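Ribonuclease (Chelonia mydas, PDB 2ZPO) probably cleaves RNA on the 3' side of pyrimidine nucleotides, as a secreted endonuclease of the pancreatic ribonuclease family. Local coordinates at residues N68-R82 with Y94-C107. Numbering follows the deposited sequence.
Sequences NLRDSTASFALTTCR and YNGGTSTQRIRIAC. With SO4 (sulfate ion), chain D; SO4 (sulfate ion), chain F; GOL (glycerol), chain G.
Ile103 packs between Phe76 and Leu78 on the buried face of this hairpin. Its CG1 branch comes to within 3.9 Å of CD1 on the Phe76 ring, the two side chains crossing at about a right angle, while its CG2 methyl lies 3.8 Å from CD2 of Leu78. A beta-branched residue suits this place because its two arms reach different neighbours; Val47 and Tyr115 close round the same apolar cluster. The strands are the long, strongly bent antiparallel pair of the ribonuclease A fold, and Thr73 and Ala74 break the pairing at a corner. There Ser72 OG stands in for a backbone carbonyl: set between its own backbone N and carbonyl carbon (chi1 65°), it accepts the N-H of Ile103 (OG to N 2.9 Å) and donates to Ala74 O. Arg102 spans the same corner, its NE donating to Ser72 O at 2.8 Å; with an alanine here, that carbonyl is likely to lose this donor and the turn to be less firmly tied. Beyond it, Asp71 and Arg104 lie side by side with their flat groups only 9° apart, and NE meets the syn lone pair of OD1 at 2.7 Å in a nearly straight salt bridge. Toward the other end the pairing stays regular but more of the surface faces solvent: Gly96 and Gly97 bring no side chains, Thr98 turns its hydroxyl to a sulfate, and Arg82, a probable substrate-binding residue, holds another sulfate through NE (2.7 Å to O1) and NH2.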
ATOM      1  N   ASN A  68       2.356  15.026   9.724  1.00 19.28           N
ATOM      2  CA  ASN A  68       2.417  13.681  10.311  1.00 19.62           C
ATOM      3  C   ASN A  68       3.066  12.639   9.392  1.00 18.38           C
ATOM      4  O   ASN A  68       2.933  11.423   9.646  1.00 18.88           O
ATOM      5  CB  ASN A  68       1.060  13.175  10.829  1.00 20.96           C
ATOM      6  CG  ASN A  68       0.058  12.839   9.732  1.00 22.97           C
ATOM      7  OD1 ASN A  68      -1.003  12.273  10.033  1.00 30.71           O
ATOM      8  ND2 ASN A  68       0.351  13.182   8.481  1.00 23.26           N
ATOM      9  N   LEU A  69       3.730  13.131   8.343  1.00 16.97           N
ATOM     10  CA  LEU A  69       4.303  12.277   7.302  1.00 15.46           C
ATOM     11  C   LEU A  69       5.725  11.912   7.712  1.00 15.16           C
ATOM     12  O   LEU A  69       6.410  12.689   8.379  1.00 16.06           O
ATOM     13  CB  LEU A  69       4.351  13.028   5.975  1.00 15.95           C
ATOM     14  CG  LEU A  69       2.980  13.392   5.391  1.00 17.20           C
ATOM     15  CD1 LEU A  69       3.141  14.101   4.067  1.00 18.94           C
ATOM     16  CD2 LEU A  69       2.079  12.190   5.248  1.00 16.48           C
ATOM     17  N   ARG A  70       6.147  10.712   7.326  1.00 14.66           N
ATOM     18  CA  ARG A  70       7.490  10.253   7.656  1.00 14.96           C
ATOM     19  C   ARG A  70       7.989   9.542   6.432  1.00 13.30           C
ATOM     20  O   ARG A  70       7.220   8.831   5.781  1.00 12.72           O
ATOM     21  CB  ARG A  70       7.471   9.210   8.773  1.00 14.79           C
ATOM     22  CG  ARG A  70       6.624   9.547  10.007  1.00 18.95           C
ATOM     23  CD  ARG A  70       7.471  10.145  11.055  1.00 19.08           C
ATOM     24  NE  ARG A  70       8.578   9.299  11.509  1.00 19.16           N
ATOM     25  CZ  ARG A  70       9.511   9.756  12.335  1.00 21.03           C
ATOM     26  NH1 ARG A  70       9.435  11.026  12.762  1.00 21.63           N
ATOM     27  NH2 ARG A  70      10.520   8.984  12.723  1.00 20.85           N
ATOM     28  N   ASP A  71       9.279   9.670   6.172  1.00 13.24           N
ATOM     29  CA  ASP A  71       9.927   8.954   5.081  1.00 13.72           C
ATOM     30  C   ASP A  71      10.749   7.788   5.634  1.00 14.51           C
ATOM     31  O   ASP A  71      11.485   7.952   6.624  1.00 14.87           O
ATOM     32  CB  ASP A  71      10.861   9.906   4.350  1.00 14.71           C
ATOM     33  CG  ASP A  71      10.119  10.955   3.566  1.00 15.36           C
ATOM     34  OD1 ASP A  71       8.908  10.772   3.350  1.00 15.42           O
ATOM     35  OD2 ASP A  71      10.749  11.956   3.158  1.00 18.52           O
ATOM     36  N   SER A  72      10.616   6.628   5.015  1.00 13.58           N
ATOM     37  CA  SER A  72      11.378   5.441   5.476  1.00 13.71           C
ATOM     38  C   SER A  72      12.852   5.541   5.196  1.00 13.98           C
ATOM     39  O   SER A  72      13.271   6.120   4.207  1.00 13.66           O
ATOM     40  CB  SER A  72      10.860   4.169   4.810  1.00 13.89           C
ATOM     41  OG  SER A  72      11.081   4.162   3.414  1.00 12.07           O
ATOM     42  N   THR A  73      13.645   4.948   6.092  1.00 13.31           N
ATOM     43  CA  THR A  73      15.080   4.887   5.852  1.00 15.06           C
ATOM     44  C   THR A  73      15.328   3.860   4.747  1.00 14.58           C
ATOM     45  O   THR A  73      16.059   4.130   3.783  1.00 15.56           O
ATOM     46  CB  THR A  73      15.815   4.510   7.132  1.00 15.51           C
ATOM     47  OG1 THR A  73      15.613   5.570   8.078  1.00 16.43           O
ATOM     48  CG2 THR A  73      17.329   4.311   6.876  1.00 16.96           C
ATOM     49  N   ALA A  74      14.686   2.704   4.900  1.00 14.14           N
ATOM     50  CA  ALA A  74      14.818   1.606   3.942  1.00 14.97           C
ATOM     51  C   ALA A  74      14.016   1.799   2.641  1.00 15.27           C
ATOM     52  O   ALA A  74      12.964   2.458   2.617  1.00 14.67           O
ATOM     53  CB  ALA A  74      14.407   0.294   4.626  1.00 15.53           C
ATOM     54  N   SER A  75      14.517   1.207   1.553  1.00 16.15           N
ATOM     55  CA  SER A  75      13.728   0.992   0.351  1.00 16.27           C
ATOM     56  C   SER A  75      12.999  -0.348   0.529  1.00 16.46           C
ATOM     57  O   SER A  75      13.518  -1.273   1.199  1.00 18.20           O
ATOM     58  CB  SER A  75      14.640   0.937  -0.883  1.00 16.77           C
ATOM     59  OG  SER A  75      15.121   2.238  -1.239  1.00 20.48           O
ATOM     60  N   PHE A  76      11.785  -0.431  -0.011  1.00 14.93           N
ATOM     61  CA  PHE A  76      10.946  -1.615   0.098  1.00 13.91           C
ATOM     62  C   PHE A  76      10.528  -2.119  -1.274  1.00 14.06           C
ATOM     63  O   PHE A  76      10.384  -1.322  -2.183  1.00 14.22           O
ATOM     64  CB  PHE A  76       9.660  -1.284   0.876  1.00 14.35           C
ATOM     65  CG  PHE A  76       9.904  -0.894   2.303  1.00 13.17           C
ATOM     66  CD1 PHE A  76       9.893   0.438   2.681  1.00 16.57           C
ATOM     67  CD2 PHE A  76      10.199  -1.863   3.270  1.00 18.37           C
ATOM     68  CE1 PHE A  76      10.137   0.805   4.007  1.00 17.04           C
ATOM     69  CE2 PHE A  76      10.449  -1.483   4.595  1.00 13.85           C
ATOM     70  CZ  PHE A  76      10.387  -0.149   4.962  1.00 12.89           C
ATOM     71  N   ALA A  77      10.354  -3.441  -1.402  1.00 14.39           N
ATOM     72  CA  ALA A  77       9.680  -3.998  -2.578  1.00 13.89           C
ATOM     73  C   ALA A  77       8.222  -3.508  -2.541  1.00 14.14           C
ATOM     74  O   ALA A  77       7.536  -3.619  -1.515  1.00 15.29           O
ATOM     75  CB  ALA A  77       9.715  -5.514  -2.544  1.00 14.81           C
ATOM     76  N   LEU A  78       7.744  -2.992  -3.670  1.00 13.78           N
ATOM     77  CA  LEU A  78       6.389  -2.433  -3.812  1.00 14.24           C
ATOM     78  C   LEU A  78       5.700  -2.960  -5.047  1.00 15.25           C
ATOM     79  O   LEU A  78       6.358  -3.232  -6.061  1.00 14.78           O
ATOM     80  CB  LEU A  78       6.453  -0.911  -3.961  1.00 14.02           C
ATOM     81  CG  LEU A  78       7.202  -0.090  -2.926  1.00 13.83           C
ATOM     82  CD1 LEU A  78       7.140   1.365  -3.307  1.00 17.30           C
ATOM     83  CD2 LEU A  78       6.615  -0.294  -1.521  1.00 14.79           C
ATOM     84  N   THR A  79       4.382  -3.112  -4.964  1.00 14.54           N
ATOM     85  CA  THR A  79       3.576  -3.264  -6.173  1.00 15.07           C
ATOM     86  C   THR A  79       2.518  -2.173  -6.151  1.00 16.04           C
ATOM     87  O   THR A  79       1.798  -2.005  -5.145  1.00 15.53           O
ATOM     88  CB  THR A  79       2.890  -4.633  -6.243  1.00 15.88           C
ATOM     89  OG1 THR A  79       3.896  -5.646  -6.121  1.00 15.01           O
ATOM     90  CG2 THR A  79       2.134  -4.816  -7.591  1.00 15.16           C
ATOM     91  N   THR A  80       2.421  -1.452  -7.261  1.00 17.09           N
ATOM     92  CA  THR A  80       1.481  -0.343  -7.392  1.00 18.27           C
ATOM     93  C   THR A  80       0.442  -0.716  -8.425  1.00 18.74           C
ATOM     94  O   THR A  80       0.790  -1.113  -9.543  1.00 19.12           O
ATOM     95  CB  THR A  80       2.210   0.993  -7.729  1.00 19.15           C
ATOM     96  OG1 THR A  80       3.262   1.203  -6.778  1.00 21.68           O
ATOM     97  CG2 THR A  80       1.255   2.135  -7.650  1.00 21.13           C
ATOM     98  N   CYS A  81      -0.827  -0.606  -8.029  1.00 18.26           N
ATOM     99  CA  CYS A  81      -1.958  -0.952  -8.868  1.00 17.92           C
ATOM    100  C   CYS A  81      -2.738   0.314  -9.196  1.00 18.68           C
ATOM    101  O   CYS A  81      -3.008   1.111  -8.305  1.00 17.51           O
ATOM    102  CB  CYS A  81      -2.874  -1.930  -8.125  1.00 18.64           C
ATOM    103  SG  CYS A  81      -2.023  -3.426  -7.571  1.00 18.43           S
ATOM    104  N   ARG A  82      -3.083   0.474 -10.472  1.00 18.75           N
ATOM    105  CA  ARG A  82      -3.851   1.625 -10.952  1.00 20.28           C
ATOM    106  C   ARG A  82      -4.994   1.101 -11.823  1.00 19.95           C
ATOM    107  O   ARG A  82      -4.797   0.257 -12.684  1.00 18.96           O
ATOM    108  CB  ARG A  82      -2.962   2.592 -11.741  1.00 20.40           C
ATOM    109  CG  ARG A  82      -2.105   3.498 -10.846  1.00 22.20           C
ATOM    110  CD  ARG A  82      -1.082   4.340 -11.627  1.00 24.68           C
ATOM    111  NE  ARG A  82      -1.684   5.385 -12.468  1.00 27.00           N
ATOM    112  CZ  ARG A  82      -1.923   6.644 -12.074  1.00 27.00           C
ATOM    113  NH1 ARG A  82      -1.648   7.031 -10.837  1.00 29.53           N
ATOM    114  NH2 ARG A  82      -2.471   7.513 -12.928  1.00 26.31           N
ATOM    115  N   TYR A  94      -7.320  -3.737 -13.191  1.00 17.05           N
ATOM    116  CA  TYR A  94      -6.141  -2.957 -12.823  1.00 18.66           C
ATOM    117  C   TYR A  94      -4.966  -3.244 -13.721  1.00 18.96           C
ATOM    118  O   TYR A  94      -4.898  -4.308 -14.326  1.00 19.58           O
ATOM    119  CB  TYR A  94      -5.746  -3.239 -11.352  1.00 17.51           C
ATOM    120  CG  TYR A  94      -6.764  -2.684 -10.380  1.00 17.19           C
ATOM    121  CD1 TYR A  94      -6.648  -1.371  -9.895  1.00 16.91           C
ATOM    122  CD2 TYR A  94      -7.860  -3.441  -9.979  1.00 15.79           C
ATOM    123  CE1 TYR A  94      -7.588  -0.842  -9.036  1.00 14.97           C
ATOM    124  CE2 TYR A  94      -8.822  -2.914  -9.095  1.00 16.37           C
ATOM    125  CZ  TYR A  94      -8.678  -1.609  -8.636  1.00 15.79           C
ATOM    126  OH  TYR A  94      -9.619  -1.078  -7.769  1.00 17.23           O
ATOM    127  N   ASN A  95      -4.063  -2.267 -13.824  1.00 20.71           N
ATOM    128  CA  ASN A  95      -2.714  -2.502 -14.330  1.00 21.65           C
ATOM    129  C   ASN A  95      -1.776  -2.275 -13.145  1.00 21.52           C
ATOM    130  O   ASN A  95      -2.168  -1.695 -12.138  1.00 21.03           O
ATOM    131  CB  ASN A  95      -2.360  -1.545 -15.469  1.00 22.82           C
ATOM    132  CG  ASN A  95      -3.242  -1.741 -16.695  1.00 25.20           C
ATOM    133  OD1 ASN A  95      -3.374  -2.859 -17.220  1.00 31.90           O
ATOM    134  ND2 ASN A  95      -3.866  -0.660 -17.143  1.00 27.45           N
ATOM    135  N   GLY A  96      -0.543  -2.756 -13.251  1.00 20.92           N
ATOM    136  CA  GLY A  96       0.352  -2.682 -12.105  1.00 20.86           C
ATOM    137  C   GLY A  96       1.799  -2.622 -12.541  1.00 20.86           C
ATOM    138  O   GLY A  96       2.123  -3.000 -13.660  1.00 21.48           O
ATOM    139  N   GLY A  97       2.651  -2.103 -11.660  1.00 19.95           N
ATOM    140  CA  GLY A  97       4.093  -2.161 -11.824  1.00 19.07           C
ATOM    141  C   GLY A  97       4.716  -2.538 -10.495  1.00 18.66           C
ATOM    142  O   GLY A  97       4.077  -2.418  -9.451  1.00 17.69           O
ATOM    143  N   THR A  98       5.971  -2.992 -10.531  1.00 17.71           N
ATOM    144  CA  THR A  98       6.717  -3.229  -9.302  1.00 17.61           C
ATOM    145  C   THR A  98       7.956  -2.334  -9.253  1.00 17.83           C
ATOM    146  O   THR A  98       8.451  -1.853 -10.287  1.00 18.12           O
ATOM    147  CB  THR A  98       7.105  -4.712  -9.134  1.00 17.58           C
ATOM    148  OG1 THR A  98       7.973  -5.130 -10.206  1.00 18.47           O
ATOM    149  CG2 THR A  98       5.871  -5.606  -9.130  1.00 18.27           C
ATOM    150  N   SER A  99       8.446  -2.079  -8.043  1.00 16.73           N
ATOM    151  CA  SER A  99       9.646  -1.248  -7.864  1.00 16.56           C
ATOM    152  C   SER A  99      10.260  -1.550  -6.508  1.00 16.53           C
ATOM    153  O   SER A  99       9.736  -2.392  -5.741  1.00 15.95           O
ATOM    154  CB  SER A  99       9.296   0.238  -7.950  1.00 17.61           C
ATOM    155  OG  SER A  99       8.334   0.544  -6.953  1.00 18.30           O
ATOM    156  N   THR A 100      11.386  -0.895  -6.227  1.00 15.12           N
ATOM    157  CA  THR A 100      12.027  -0.952  -4.915  1.00 15.35           C
ATOM    158  C   THR A 100      12.367   0.490  -4.534  1.00 15.60           C
ATOM    159  O   THR A 100      13.260   1.110  -5.148  1.00 16.10           O
ATOM    160  CB  THR A 100      13.290  -1.856  -4.918  1.00 14.78           C
ATOM    161  OG1 THR A 100      13.000  -3.098  -5.588  1.00 15.67           O
ATOM    162  CG2 THR A 100      13.722  -2.178  -3.498  1.00 15.42           C
ATOM    163  N   GLN A 101      11.638   1.032  -3.551  1.00 14.58           N
ATOM    164  CA  GLN A 101      11.639   2.473  -3.305  1.00 14.65           C
ATOM    165  C   GLN A 101      11.427   2.733  -1.825  1.00 13.89           C
ATOM    166  O   GLN A 101      10.749   1.938  -1.152  1.00 13.62           O
ATOM    167  CB  GLN A 101      10.492   3.126  -4.071  1.00 14.51           C
ATOM    168  CG  GLN A 101      10.633   3.079  -5.602  1.00 18.17           C
ATOM    169  CD  GLN A 101       9.573   3.910  -6.260  1.00 21.15           C
ATOM    170  OE1 GLN A 101       9.715   5.132  -6.384  1.00 26.79           O
ATOM    171  NE2 GLN A 101       8.477   3.276  -6.625  1.00 21.74           N
ATOM    172  N   ARG A 102      12.024   3.825  -1.336  1.00 13.50           N
ATOM    173  CA  ARG A 102      11.622   4.343  -0.019  1.00 12.31           C
ATOM    174  C   ARG A 102      10.181   4.835  -0.119  1.00 12.53           C
ATOM    175  O   ARG A 102       9.666   5.145  -1.204  1.00 12.69           O
ATOM    176  CB  ARG A 102      12.556   5.470   0.467  1.00 12.59           C
ATOM    177  CG  ARG A 102      14.025   5.011   0.644  1.00 16.53           C
ATOM    178  CD  ARG A 102      14.987   6.193   0.810  1.00 18.94           C
ATOM    179  NE  ARG A 102      14.639   7.059   1.921  1.00 22.11           N
ATOM    180  CZ  ARG A 102      14.420   8.371   1.858  1.00 22.65           C
ATOM    181  NH1 ARG A 102      14.540   9.037   0.716  1.00 24.88           N
ATOM    182  NH2 ARG A 102      14.119   9.028   2.969  1.00 23.00           N
ATOM    183  N   ILE A 103       9.520   4.895   1.028  1.00 11.23           N
ATOM    184  CA  ILE A 103       8.112   5.295   1.060  1.00 11.73           C
ATOM    185  C   ILE A 103       7.850   6.385   2.097  1.00 12.19           C
ATOM    186  O   ILE A 103       8.580   6.504   3.099  1.00 11.96           O
ATOM    187  CB  ILE A 103       7.140   4.088   1.312  1.00 12.35           C
ATOM    188  CG1 ILE A 103       7.393   3.425   2.675  1.00 10.70           C
ATOM    189  CG2 ILE A 103       7.246   3.081   0.153  1.00 11.54           C
ATOM    190  CD1 ILE A 103       6.365   2.359   3.087  1.00 12.00           C
ATOM    191  N   ARG A 104       6.764   7.138   1.849  1.00 11.70           N
ATOM    192  CA  ARG A 104       6.315   8.221   2.724  1.00 11.76           C
ATOM    193  C   ARG A 104       4.941   7.813   3.207  1.00 12.00           C
ATOM    194  O   ARG A 104       4.047   7.539   2.387  1.00 11.37           O
ATOM    195  CB  ARG A 104       6.237   9.558   1.948  1.00 11.68           C
ATOM    196  CG  ARG A 104       5.718  10.712   2.795  1.00 13.92           C
ATOM    197  CD  ARG A 104       5.856  12.046   2.105  1.00 16.70           C
ATOM    198  NE  ARG A 104       7.268  12.411   2.030  1.00 15.74           N
ATOM    199  CZ  ARG A 104       7.733  13.460   1.374  1.00 21.20           C
ATOM    200  NH1 ARG A 104       6.878  14.262   0.735  1.00 20.55           N
ATOM    201  NH2 ARG A 104       9.039  13.691   1.365  1.00 22.80           N
ATOM    202  N   ILE A 105       4.816   7.660   4.509  1.00 12.40           N
ATOM    203  CA  ILE A 105       3.532   7.279   5.118  1.00 12.29           C
ATOM    204  C   ILE A 105       3.084   8.354   6.139  1.00 13.20           C
ATOM    205  O   ILE A 105       3.877   9.194   6.526  1.00 13.33           O
ATOM    206  CB  ILE A 105       3.591   5.848   5.777  1.00 13.03           C
ATOM    207  CG1 ILE A 105       4.572   5.813   6.960  1.00 13.68           C
ATOM    208  CG2 ILE A 105       3.956   4.805   4.721  1.00 14.35           C
ATOM    209  CD1 ILE A 105       4.563   4.460   7.721  1.00 14.91           C
ATOM    210  N   ALA A 106       1.809   8.323   6.526  1.00 13.21           N
ATOM    211  CA  ALA A 106       1.340   9.143   7.649  1.00 13.77           C
ATOM    212  C   ALA A 106       1.296   8.271   8.872  1.00 14.58           C
ATOM    213  O   ALA A 106       0.763   7.145   8.827  1.00 14.92           O
ATOM    214  CB  ALA A 106      -0.053   9.692   7.367  1.00 14.21           C
ATOM    215  N   CYS A 107       1.853   8.786   9.966  1.00 15.32           N
ATOM    216  CA  CYS A 107       1.789   8.107  11.254  1.00 16.55           C
ATOM    217  C   CYS A 107       0.908   8.859  12.257  1.00 17.08           C
ATOM    218  O   CYS A 107       0.702  10.097  12.170  1.00 18.73           O
ATOM    219  CB  CYS A 107       3.180   7.870  11.834  1.00 17.25           C
ATOM    220  SG  CYS A 107       4.296   6.877  10.761  1.00 17.86           S
TER
HETATM  221  S   SO4 D 122       6.642  -5.513 -13.372  1.00 36.84           S
HETATM  222  O1  SO4 D 122       5.188  -5.472 -13.574  1.00 34.69           O
HETATM  223  O2  SO4 D 122       7.180  -4.158 -13.113  1.00 35.37           O
HETATM  224  O3  SO4 D 122       6.944  -6.438 -12.287  1.00 33.40           O
HETATM  225  O4  SO4 D 122       7.281  -6.026 -14.594  1.00 36.49           O
HETATM  226  S   SO4 F 124      -1.749   5.116 -15.739  0.50 56.76           S
HETATM  227  O1  SO4 F 124      -2.568   4.329 -14.820  0.50 56.46           O
HETATM  228  O2  SO4 F 124      -2.087   4.774 -17.118  0.50 56.77           O
HETATM  229  O3  SO4 F 124      -2.003   6.538 -15.516  0.50 56.50           O
HETATM  230  O4  SO4 F 124      -0.336   4.822 -15.514  0.50 56.75           O
HETATM  231  C1  GOL G 125      14.282  14.078   1.101  1.00 41.72           C
HETATM  232  O1  GOL G 125      13.756  15.000   0.167  1.00 42.72           O
HETATM  233  C2  GOL G 125      14.041  12.619   0.704  1.00 42.60           C
HETATM  234  O2  GOL G 125      13.550  12.494  -0.614  1.00 43.34           O
HETATM  235  C3  GOL G 125      13.029  11.996   1.655  1.00 41.72           C
HETATM  236  O3  GOL G 125      13.407  12.203   2.999  1.00 39.10           O
HETATM  237  O   HOH W   1      -1.506  11.582  12.457  1.00 39.46           O
HETATM  238  O   HOH W   2      14.060   8.896   5.845  1.00 28.61           O
HETATM  239  O   HOH W   3      15.329   3.412  -3.801  1.00 31.57           O
HETATM  240  O   HOH W   4       5.678  -0.036  -7.758  1.00 23.80           O
HETATM  241  O   HOH W   5      -4.266   1.372 -15.535  1.00 50.68           O